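Local structure of C-type lectin domain family 4, member a4 (Mus musculus, 3VYK) at residues L39-S44 and R74-T79; E92-W97 and W112-C117. The protein binds N-glycans, including those with a bisecting N-acetylglucosamine, through the calcium-dependent C-type lectin domain described here, part of a probable pattern-recognition receptor of dendritic cells. All blocks are in the same frame, centred on the assembly; numbering follows the deposited sequence.

Contact 1 of 2, residues L39-S44 and R74-T79; sequences LVVIHS and RWIDQT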
ATOM      1  N   LEU A  39       3.645  -6.513   0.767  1.00 16.34           N
ATOM      2  CA  LEU A  39       2.913  -5.250   0.779  1.00 15.88           C
ATOM      3  C   LEU A  39       1.986  -5.172  -0.433  1.00 15.05           C
ATOM      4  O   LEU A  39       2.325  -5.641  -1.529  1.00 15.44           O
ATOM      5  CB  LEU A  39       3.865  -4.047   0.847  1.00 15.90           C
ATOM      6  CG  LEU A  39       4.504  -3.828   2.227  1.00 16.09           C
ATOM      7  CD1 LEU A  39       5.648  -2.836   2.105  1.00 16.61           C
ATOM      8  CD2 LEU A  39       3.495  -3.341   3.251  1.00 16.53           C
ATOM      9  N   VAL A  40       0.811  -4.595  -0.214  1.00 14.60           N
ATOM     10  CA  VAL A  40      -0.273  -4.674  -1.195  1.00 13.94           C
ATOM     11  C   VAL A  40       0.062  -4.075  -2.564  1.00 13.49           C
ATOM     12  O   VAL A  40       0.703  -3.032  -2.674  1.00 13.28           O
ATOM     13  CB  VAL A  40      -1.576  -4.092  -0.608  1.00 14.17           C
ATOM     14  CG1 VAL A  40      -1.483  -2.584  -0.421  1.00 14.14           C
ATOM     15  CG2 VAL A  40      -2.777  -4.488  -1.449  1.00 15.42           C
ATOM     16  N   VAL A  41      -0.377  -4.773  -3.603  1.00 13.63           N
ATOM     17  CA  VAL A  41      -0.213  -4.348  -4.980  1.00 13.71           C
ATOM     18  C   VAL A  41      -1.617  -4.113  -5.527  1.00 13.71           C
ATOM     19  O   VAL A  41      -2.446  -5.016  -5.500  1.00 15.30           O
ATOM     20  CB  VAL A  41       0.534  -5.441  -5.786  1.00 13.76           C
ATOM     21  CG1 VAL A  41       0.449  -5.178  -7.279  1.00 13.86           C
ATOM     22  CG2 VAL A  41       1.993  -5.528  -5.329  1.00 14.13           C
ATOM     23  N   ILE A  42      -1.889  -2.893  -5.989  1.00 13.17           N
ATOM     24  CA  ILE A  42      -3.264  -2.463  -6.270  0.75 13.22           C
ATOM     25  C   ILE A  42      -3.467  -2.313  -7.774  1.00 13.98           C
ATOM     26  O   ILE A  42      -2.805  -1.493  -8.415  1.00 15.14           O
ATOM     27  CB  ILE A  42      -3.554  -1.140  -5.539  0.75 12.51           C
ATOM     28  CG1 ILE A  42      -3.362  -1.322  -4.031  0.75 12.32           C
ATOM     29  CG2 ILE A  42      -4.976  -0.659  -5.827  0.75 12.69           C
ATOM     30  CD1 ILE A  42      -3.370  -0.022  -3.248  0.75 12.31           C
ATOM     31  N   HIS A  43      -4.387  -3.102  -8.335  1.00 15.01           N
ATOM     32  CA  HIS A  43      -4.559  -3.124  -9.792  1.00 16.09           C
ATOM     33  C   HIS A  43      -5.865  -2.607 -10.328  1.00 15.45           C
ATOM     34  O   HIS A  43      -6.077  -2.619 -11.538  1.00 16.44           O
ATOM     35  CB  HIS A  43      -4.256  -4.508 -10.350  1.00 18.23           C
ATOM     36  CG  HIS A  43      -2.783  -4.787 -10.500  1.00 19.17           C
ATOM     37  ND1 HIS A  43      -1.982  -4.043 -11.287  1.00 20.06           N
ATOM     38  CD2 HIS A  43      -1.975  -5.767  -9.928  1.00 19.93           C
ATOM     39  CE1 HIS A  43      -0.719  -4.524 -11.219  1.00 19.93           C
ATOM     40  NE2 HIS A  43      -0.718  -5.571 -10.383  1.00 20.09           N
ATOM     41  N   SER A  44      -6.726  -2.103  -9.451  1.00 14.11           N
ATOM     42  CA  SER A  44      -8.027  -1.560  -9.869  1.00 13.18           C
ATOM     43  C   SER A  44      -8.588  -0.647  -8.806  1.00 12.48           C
ATOM     44  O   SER A  44      -8.185  -0.706  -7.633  1.00 11.95           O
ATOM     45  CB  SER A  44      -9.031  -2.693 -10.124  1.00 13.03           C
ATOM     46  OG  SER A  44      -9.326  -3.395  -8.917  1.00 13.98           O
ATOM     47  N   ARG A  74       7.181   1.216  -9.631  1.00 14.61           N
ATOM     48  CA  ARG A  74       7.209  -0.232  -9.862  0.50 14.49           C
ATOM     49  C   ARG A  74       6.635  -1.001  -8.683  1.00 14.90           C
ATOM     50  O   ARG A  74       6.915  -0.689  -7.528  1.00 14.52           O
ATOM     51  CB  ARG A  74       8.638  -0.724 -10.166  1.00 16.43           C
ATOM     52  CG  ARG A  74       9.299  -0.078 -11.371  1.00 18.89           C
ATOM     53  CD  ARG A  74       8.629  -0.508 -12.669  1.00 21.33           C
ATOM     54  NE  ARG A  74       9.267   0.063 -13.856  1.00 23.47           N
ATOM     55  CZ  ARG A  74       8.859   1.170 -14.479  1.00 25.01           C
ATOM     56  NH1 ARG A  74       7.808   1.849 -14.041  1.00 25.72           N
ATOM     57  NH2 ARG A  74       9.509   1.608 -15.549  1.00 26.34           N
ATOM     58  N   TRP A  75       5.801  -1.995  -8.972  1.00 14.26           N
ATOM     59  CA  TRP A  75       5.249  -2.852  -7.929  1.00 14.74           C
ATOM     60  C   TRP A  75       6.254  -3.865  -7.496  1.00 15.94           C
ATOM     61  O   TRP A  75       7.045  -4.347  -8.311  1.00 17.12           O
ATOM     62  CB  TRP A  75       4.005  -3.588  -8.437  1.00 14.12           C
ATOM     63  CG  TRP A  75       2.838  -2.677  -8.705  1.00 13.87           C
ATOM     64  CD1 TRP A  75       2.270  -2.360  -9.940  1.00 14.12           C
ATOM     65  CD2 TRP A  75       2.074  -1.905  -7.719  1.00 13.39           C
ATOM     66  NE1 TRP A  75       1.222  -1.487  -9.783  1.00 14.32           N
ATOM     67  CE2 TRP A  75       1.055  -1.176  -8.468  1.00 13.25           C
ATOM     68  CE3 TRP A  75       2.121  -1.770  -6.332  1.00 13.51           C
ATOM     69  CZ2 TRP A  75       0.140  -0.334  -7.839  1.00 13.22           C
ATOM     70  CZ3 TRP A  75       1.203  -0.923  -5.707  1.00 13.65           C
ATOM     71  CH2 TRP A  75       0.237  -0.221  -6.443  1.00 13.64           C
ATOM     72  N   ILE A  76       6.217  -4.215  -6.217  1.00 16.47           N
ATOM     73  CA  ILE A  76       7.206  -5.140  -5.651  1.00 18.48           C
ATOM     74  C   ILE A  76       7.091  -6.579  -6.153  1.00 19.29           C
ATOM     75  O   ILE A  76       8.064  -7.336  -6.062  1.00 20.86           O
ATOM     76  CB  ILE A  76       7.223  -5.112  -4.112  1.00 19.22           C
ATOM     77  CG1 ILE A  76       5.854  -5.513  -3.534  1.00 19.38           C
ATOM     78  CG2 ILE A  76       7.729  -3.752  -3.635  1.00 20.44           C
ATOM     79  CD1 ILE A  76       5.816  -5.606  -2.021  1.00 20.88           C
ATOM     80  N   ASP A  77       5.928  -6.959  -6.681  1.00 19.31           N
ATOM     81  CA  ASP A  77       5.768  -8.308  -7.244  1.00 20.15           C
ATOM     82  C   ASP A  77       6.066  -8.350  -8.738  1.00 20.71           C
ATOM     83  O   ASP A  77       5.807  -9.365  -9.404  1.00 22.11           O
ATOM     84  CB  ASP A  77       4.383  -8.883  -6.938  1.00 20.01           C
ATOM     85  CG  ASP A  77       3.262  -8.170  -7.672  1.00 19.69           C
ATOM     86  OD1 ASP A  77       3.496  -7.156  -8.358  1.00 19.58           O
ATOM     87  OD2 ASP A  77       2.116  -8.643  -7.557  1.00 20.46           O
ATOM     88  N   GLN A  78       6.611  -7.246  -9.250  1.00 21.23           N
ATOM     89  CA  GLN A  78       7.008  -7.088 -10.653  1.00 22.50           C
ATOM     90  C   GLN A  78       5.859  -7.133 -11.661  1.00 21.95           C
ATOM     91  O   GLN A  78       6.106  -7.172 -12.873  1.00 23.38           O
ATOM     92  CB  GLN A  78       8.116  -8.082 -11.039  1.00 25.26           C
ATOM     93  CG  GLN A  78       9.451  -7.832 -10.350  1.00 28.34           C
ATOM     94  CD  GLN A  78      10.392  -9.007 -10.506  1.00 31.27           C
ATOM     95  OE1 GLN A  78      10.229 -10.037  -9.851  1.00 33.88           O
ATOM     96  NE2 GLN A  78      11.381  -8.861 -11.378  1.00 33.51           N
ATOM     97  N   THR A  79       4.612  -7.101 -11.181  1.00 20.83           N
ATOM     98  CA  THR A  79       3.485  -6.954 -12.103  0.75 19.62           C
ATOM     99  C   THR A  79       3.479  -5.531 -12.666  1.00 19.81           C
ATOM    100  O   THR A  79       3.939  -4.605 -12.002  1.00 18.49           O
ATOM    101  CB  THR A  79       2.125  -7.311 -11.469  1.00 19.92           C
ATOM    102  OG1 THR A  79       1.884  -6.478 -10.329  1.00 19.45           O
ATOM    103  CG2 THR A  79       2.097  -8.779 -11.044  1.00 20.38           C
TER

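Contact 2 of 2, residues E92-W97 and W112-C117; sequences EPNQDW and WNDIPC. With CA (calcium ion), chain C; MAN (alpha-D-mannopyranose), chain B; NAG (2-acetamido-2-deoxy-beta-D-glucopyranose), chain D; NAG (2-acetamido-2-deoxy-beta-D-glucopyranose), chain E.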
ATOM      1  N   GLU A  92       0.396  15.041  -5.832  1.00 14.34           N
ATOM      2  CA  GLU A  92       1.327  13.931  -5.591  1.00 13.81           C
ATOM      3  C   GLU A  92       1.478  13.075  -6.843  1.00 13.75           C
ATOM      4  O   GLU A  92       0.582  13.050  -7.683  1.00 13.80           O
ATOM      5  CB  GLU A  92       0.846  13.051  -4.444  1.00 13.44           C
ATOM      6  CG  GLU A  92       0.546  13.797  -3.152  1.00 13.53           C
ATOM      7  CD  GLU A  92       1.770  14.428  -2.488  1.00 13.80           C
ATOM      8  OE1 GLU A  92       2.956  14.042  -2.738  1.00 14.25           O
ATOM      9  OE2 GLU A  92       1.510  15.313  -1.630  1.00 13.91           O
ATOM     10  N   PRO A  93       2.618  12.372  -6.988  1.00 13.06           N
ATOM     11  CA  PRO A  93       3.781  12.403  -6.101  1.00 13.06           C
ATOM     12  C   PRO A  93       4.591  13.676  -6.351  1.00 13.89           C
ATOM     13  O   PRO A  93       4.512  14.250  -7.440  1.00 14.53           O
ATOM     14  CB  PRO A  93       4.543  11.140  -6.505  1.00 12.56           C
ATOM     15  CG  PRO A  93       4.269  11.008  -7.971  1.00 12.93           C
ATOM     16  CD  PRO A  93       2.855  11.516  -8.171  1.00 12.86           C
ATOM     17  N   ASN A  94       5.332  14.136  -5.345  1.00 14.26           N
ATOM     18  CA  ASN A  94       5.943  15.461  -5.457  1.00 14.63           C
ATOM     19  C   ASN A  94       7.434  15.604  -5.192  1.00 15.11           C
ATOM     20  O   ASN A  94       8.008  16.651  -5.529  1.00 16.87           O
ATOM     21  CB  ASN A  94       5.169  16.478  -4.603  1.00 14.30           C
ATOM     22  CG  ASN A  94       5.301  16.227  -3.110  1.00 14.63           C
ATOM     23  OD1 ASN A  94       5.654  15.130  -2.650  1.00 14.08           O
ATOM     24  ND2 ASN A  94       5.009  17.263  -2.331  1.00 16.09           N
ATOM     25  N   GLN A  95       8.071  14.596  -4.598  1.00 14.76           N
ATOM     26  CA  GLN A  95       9.453  14.781  -4.146  1.00 15.18           C
ATOM     27  C   GLN A  95      10.338  13.576  -4.421  1.00 14.96           C
ATOM     28  O   GLN A  95       9.988  12.450  -4.058  1.00 14.97           O
ATOM     29  CB  GLN A  95       9.455  15.174  -2.664  1.00 15.58           C
ATOM     30  CG  GLN A  95       8.874  16.574  -2.466  1.00 16.37           C
ATOM     31  CD  GLN A  95       8.547  16.967  -1.037  1.00 16.92           C
ATOM     32  OE1 GLN A  95       7.964  16.204  -0.264  1.00 18.82           O
ATOM     33  NE2 GLN A  95       8.873  18.212  -0.700  1.00 17.23           N
ATOM     34  N   ASP A  96      11.496  13.829  -5.039  1.00 15.19           N
ATOM     35  CA  ASP A  96      12.372  12.754  -5.537  1.00 15.61           C
ATOM     36  C   ASP A  96      12.904  11.813  -4.465  1.00 14.99           C
ATOM     37  O   ASP A  96      13.144  10.636  -4.743  1.00 15.78           O
ATOM     38  CB  ASP A  96      13.545  13.308  -6.371  1.00 16.47           C
ATOM     39  CG  ASP A  96      14.681  13.860  -5.508  1.00 17.75           C
ATOM     40  OD1 ASP A  96      14.614  15.036  -5.121  1.00 19.05           O
ATOM     41  OD2 ASP A  96      15.638  13.114  -5.224  1.00 18.94           O
ATOM     42  N   TRP A  97      13.062  12.358  -3.260  0.50 14.96           N
ATOM     43  CA  TRP A  97      13.594  11.652  -2.111  0.50 14.74           C
ATOM     44  C   TRP A  97      12.532  10.911  -1.332  0.50 14.31           C
ATOM     45  O   TRP A  97      12.833  10.283  -0.318  0.50 14.53           O
ATOM     46  CB  TRP A  97      14.360  12.637  -1.223  0.50 14.78           C
ATOM     47  CG  TRP A  97      13.583  13.899  -0.933  0.50 14.55           C
ATOM     48  CD1 TRP A  97      13.483  15.047  -1.720  0.50 14.69           C
ATOM     49  CD2 TRP A  97      12.750  14.174   0.240  0.50 14.62           C
ATOM     50  NE1 TRP A  97      12.673  15.983  -1.124  0.50 14.74           N
ATOM     51  CE2 TRP A  97      12.199  15.521   0.052  0.50 14.70           C
ATOM     52  CE3 TRP A  97      12.420  13.470   1.385  0.50 14.80           C
ATOM     53  CZ2 TRP A  97      11.361  16.107   0.987  0.50 14.94           C
ATOM     54  CZ3 TRP A  97      11.575  14.073   2.313  0.50 14.99           C
ATOM     55  CH2 TRP A  97      11.060  15.359   2.118  0.50 15.17           C
ATOM     56  N   TRP A 112      -3.037   8.247  -2.705  1.00 12.06           N
ATOM     57  CA  TRP A 112      -1.630   7.875  -2.560  1.00 11.73           C
ATOM     58  C   TRP A 112      -0.758   9.091  -2.430  1.00 11.76           C
ATOM     59  O   TRP A 112      -0.968  10.112  -3.100  1.00 11.82           O
ATOM     60  CB  TRP A 112      -1.143   7.114  -3.777  1.00 11.48           C
ATOM     61  CG  TRP A 112      -1.847   5.823  -4.103  1.00 11.48           C
ATOM     62  CD1 TRP A 112      -2.783   5.113  -3.351  1.00 11.90           C
ATOM     63  CD2 TRP A 112      -1.623   5.026  -5.308  1.00 11.39           C
ATOM     64  NE1 TRP A 112      -3.173   3.975  -4.030  1.00 11.92           N
ATOM     65  CE2 TRP A 112      -2.495   3.857  -5.197  1.00 11.53           C
ATOM     66  CE3 TRP A 112      -0.817   5.169  -6.436  1.00 11.37           C
ATOM     67  CZ2 TRP A 112      -2.553   2.884  -6.203  1.00 11.49           C
ATOM     68  CZ3 TRP A 112      -0.884   4.186  -7.430  1.00 11.14           C
ATOM     69  CH2 TRP A 112      -1.720   3.068  -7.301  1.00 11.78           C
ATOM     70  N   ASN A 113       0.266   8.973  -1.583  1.00 11.85           N
ATOM     71  CA  ASN A 113       1.261  10.042  -1.417  1.00 11.36           C
ATOM     72  C   ASN A 113       2.634   9.410  -1.346  1.00 11.44           C
ATOM     73  O   ASN A 113       2.826   8.437  -0.628  1.00 11.43           O
ATOM     74  CB  ASN A 113       0.972  10.834  -0.137  1.00 11.92           C
ATOM     75  CG  ASN A 113       2.064  11.840   0.199  1.00 12.01           C
ATOM     76  OD1 ASN A 113       2.673  12.456  -0.679  1.00 12.61           O
ATOM     77  ND2 ASN A 113       2.288  12.027   1.503  1.00 13.19           N
ATOM     78  N   ASP A 114       3.580   9.955  -2.109  1.00 11.36           N
ATOM     79  CA  ASP A 114       4.974   9.559  -1.921  1.00 11.64           C
ATOM     80  C   ASP A 114       5.519  10.150  -0.625  1.00 11.62           C
ATOM     81  O   ASP A 114       5.285  11.341  -0.304  1.00 12.26           O
ATOM     82  CB  ASP A 114       5.866   9.904  -3.131  1.00 11.69           C
ATOM     83  CG  ASP A 114       5.943  11.395  -3.430  1.00 11.73           C
ATOM     84  OD1 ASP A 114       4.985  12.146  -3.106  1.00 11.89           O
ATOM     85  OD2 ASP A 114       6.972  11.791  -4.036  1.00 11.96           O
ATOM     86  N   ILE A 115       6.210   9.267   0.109  1.00 11.74           N
ATOM     87  CA  ILE A 115       6.853   9.612   1.385  1.00 12.38           C
ATOM     88  C   ILE A 115       8.241   8.947   1.518  1.00 12.83           C
ATOM     89  O   ILE A 115       8.593   8.047   0.753  1.00 12.96           O
ATOM     90  CB  ILE A 115       5.982   9.215   2.609  1.00 12.30           C
ATOM     91  CG1 ILE A 115       5.892   7.693   2.799  1.00 12.57           C
ATOM     92  CG2 ILE A 115       4.598   9.861   2.529  1.00 12.37           C
ATOM     93  CD1 ILE A 115       5.577   7.317   4.232  1.00 12.81           C
ATOM     94  N   PRO A 116       9.040   9.389   2.513  1.00 13.03           N
ATOM     95  CA  PRO A 116      10.303   8.706   2.727  1.00 13.17           C
ATOM     96  C   PRO A 116      10.082   7.291   3.245  1.00 13.18           C
ATOM     97  O   PRO A 116       9.245   7.063   4.128  1.00 13.43           O
ATOM     98  CB  PRO A 116      10.991   9.586   3.784  1.00 12.96           C
ATOM     99  CG  PRO A 116      10.332  10.920   3.648  1.00 13.30           C
ATOM    100  CD  PRO A 116       8.900  10.542   3.415  1.00 13.33           C
ATOM    101  N   CYS A 117      10.817   6.346   2.671  1.00 13.64           N
ATOM    102  CA  CYS A 117      10.742   4.944   3.055  0.75 13.89           C
ATOM    103  C   CYS A 117      11.051   4.717   4.534  1.00 14.87           C
ATOM    104  O   CYS A 117      10.523   3.788   5.134  1.00 15.23           O
ATOM    105  CB  CYS A 117      11.671   4.102   2.168  0.75 13.38           C
ATOM    106  SG  CYS A 117      11.256   4.218   0.408  0.75 12.84           S
TER
HETATM  107 CA    CA C1007       4.725  13.486  -1.220  1.00 13.53          CA
HETATM  108  C1  MAN B   2       3.932  16.441   3.729  1.00 15.66           C
HETATM  109  C2  MAN B   2       4.335  15.043   3.253  1.00 14.62           C
HETATM  110  C3  MAN B   2       4.624  15.050   1.746  1.00 14.89           C
HETATM  111  C4  MAN B   2       3.431  15.625   1.001  1.00 14.52           C
HETATM  112  C5  MAN B   2       3.102  17.030   1.551  1.00 15.34           C
HETATM  113  C6  MAN B   2       1.875  17.644   0.873  1.00 16.73           C
HETATM  114  O2  MAN B   2       3.246  14.177   3.507  1.00 15.14           O
HETATM  115  O3  MAN B   2       4.852  13.772   1.142  1.00 14.28           O
HETATM  116  O4  MAN B   2       3.796  15.532  -0.375  1.00 14.07           O
HETATM  117  O5  MAN B   2       2.863  16.951   2.952  1.00 15.61           O
HETATM  118  O6  MAN B   2       1.719  18.984   1.328  1.00 18.68           O
HETATM  119  C1  NAG D   3       3.230  13.581   4.801  1.00 15.21           C
HETATM  120  C2  NAG D   3       1.798  13.092   5.063  1.00 16.32           C
HETATM  121  C3  NAG D   3       1.694  12.336   6.387  1.00 17.46           C
HETATM  122  C4  NAG D   3       2.799  11.284   6.498  1.00 17.41           C
HETATM  123  C5  NAG D   3       4.175  11.877   6.170  1.00 16.36           C
HETATM  124  C6  NAG D   3       5.265  10.817   6.086  1.00 16.13           C
HETATM  125  C7  NAG D   3       0.177  14.521   3.903  1.00 17.19           C
HETATM  126  C8  NAG D   3      -0.609  15.793   3.941  1.00 17.73           C
HETATM  127  N2  NAG D   3       0.933  14.257   4.969  1.00 17.08           N
HETATM  128  O3  NAG D   3       0.434  11.694   6.450  1.00 19.66           O
HETATM  129  O4  NAG D   3       2.817  10.730   7.790  1.00 18.12           O
HETATM  130  O5  NAG D   3       4.134  12.493   4.897  1.00 15.34           O
HETATM  131  O6  NAG D   3       5.829  10.529   7.347  1.00 17.15           O
HETATM  132  O7  NAG D   3       0.123  13.774   2.916  1.00 17.24           O
HETATM  133  C1  NAG E   6       6.786  16.493   6.765  1.00 18.17           C
HETATM  134  C2  NAG E   6       6.594  15.857   8.137  1.00 18.97           C
HETATM  135  C3  NAG E   6       7.695  14.832   8.399  1.00 18.34           C
HETATM  136  C4  NAG E   6       7.842  13.845   7.236  1.00 17.70           C
HETATM  137  C5  NAG E   6       7.913  14.610   5.916  1.00 16.81           C
HETATM  138  C6  NAG E   6       7.937  13.670   4.713  1.00 16.35           C
HETATM  139  C7  NAG E   6       5.516  17.369   9.744  1.00 21.74           C
HETATM  140  C8  NAG E   6       5.746  18.427  10.787  1.00 22.88           C
HETATM  141  N2  NAG E   6       6.622  16.883   9.173  1.00 20.77           N
HETATM  142  O3  NAG E   6       7.379  14.141   9.585  1.00 19.69           O
HETATM  143  O4  NAG E   6       9.015  13.082   7.426  1.00 18.43           O
HETATM  144  O5  NAG E   6       6.806  15.488   5.764  1.00 17.17           O
HETATM  145  O6  NAG E   6       8.317  14.383   3.556  1.00 16.25           O
HETATM  146  O7  NAG E   6       4.366  17.020   9.464  1.00 23.44           O
HETATM  147  O   HOH W   1      12.471   7.359   0.383  1.00 16.92           O

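Contact 1 of 2, residues L39-S44 and R74-T79
V41 and W75 form the apolar centre. The CG1 methyl of V41 stands over one face of the indole, 3.9 Å from the centroid of the five-membered ring, a CH-pi contact. It gets there because CG1 lies anti to the backbone N (chi1 167°), which leaves CG2 to rest against the D77 carboxylate, 3.8 Å from D77 CG. I42 N sits over the six-membered ring on the same face as V41 CG1, while I42 O comes 3.2 Å from W75 CZ2 at the rim. I76 CD1 reaches L39 CB at 3.8 Å, against helix 25-34, where both residues touch W25. At the polar edge H43 NE2 donates to T79 OG1 (2.8 Å, 149° at the hydrogen), with the oxygen lying in the imidazole plane. T79 OG1 in turn donates to D77 OD1 at 2.6 Å, and this oxygen also takes T79 N from above the carboxylate plane. The hydroxyl, accepting from H43 and donating to D77, has its rotation set by both, while the Asx turn steadies D77. The type I turn W75–Q78 follows strand 73-75, from which W75 packs against the loop leading into helix 45-53 of the C-type lectin fold.

Contact 2 of 2, residues E92-W97 and W112-C117
E92 and N94 meet N113 and D114 round one calcium ion. E92 OE1 and N94 OD1 reach the ion from one segment, each at 2.4 Å; N113 OD1, D114 OD1 and the main-chain D114 O reach it from the other, and E98 completes the protein ligands. The E92 chain bends at chi2 (-66°), bringing its carboxylate to the ion. The shared cation holds the close oxygens of E92, N94 and D114 together, probably offsetting their repulsion. Mannose O3 and O4 fill two further positions at 2.4 Å each, binding the sugar through the metal.

Hydrogen bonds fix the D114 carboxylate. N94 N donates to D114 OD1 at 3.0 Å, while Q95 N gives D114 OD2 a nearly straight bond (3.1 Å, 170°) along its syn lone pair. OD2 also forms a salt bridge with R71, so both carboxylate oxygens are held.

P93, which follows a cis peptide bond, sets CB 3.4 Å from D114 CG, van der Waals packing against the carboxylate. In one of the two W97 conformers, CZ3 makes an apolar contact with P116 CG at 3.6 Å, the side chains running side by side next to an N-acetylglucosamine of the glycan. A water bridges W97 O and C117 N.

E92-P93-N94 is the EPN sequence linked to mannose binding in C-type lectins. Along the chain its loop comes between strands 73-75 and 100-106; it faces the end of strand 109-115, the antiparallel partner of 100-106, and a disulfide ties C117, just past that end, to C100 at the start of 100-106.

Contact 1 closes before contact 2 opens along the chain, and their centres lie about 17 Å apart within the one C-type lectin domain. Both reach the same mixed sheet: strands 38-39 and 73-75 belong to contact 1, strand 109-115 to contact 2, and strand 61-67 touches side chains of both. They also meet directly, W75 CZ2 lying 3.9 Å from W112 CH2, with I42 CD1 packing beside W112 NE1, which is hydrogen-bonded to Q48. Packing that begins at W75 and I42 thus reaches W112, the residue just before the calcium ligands N113 and D114. Core packing and sugar recognition are thereby neighbours in one compact domain.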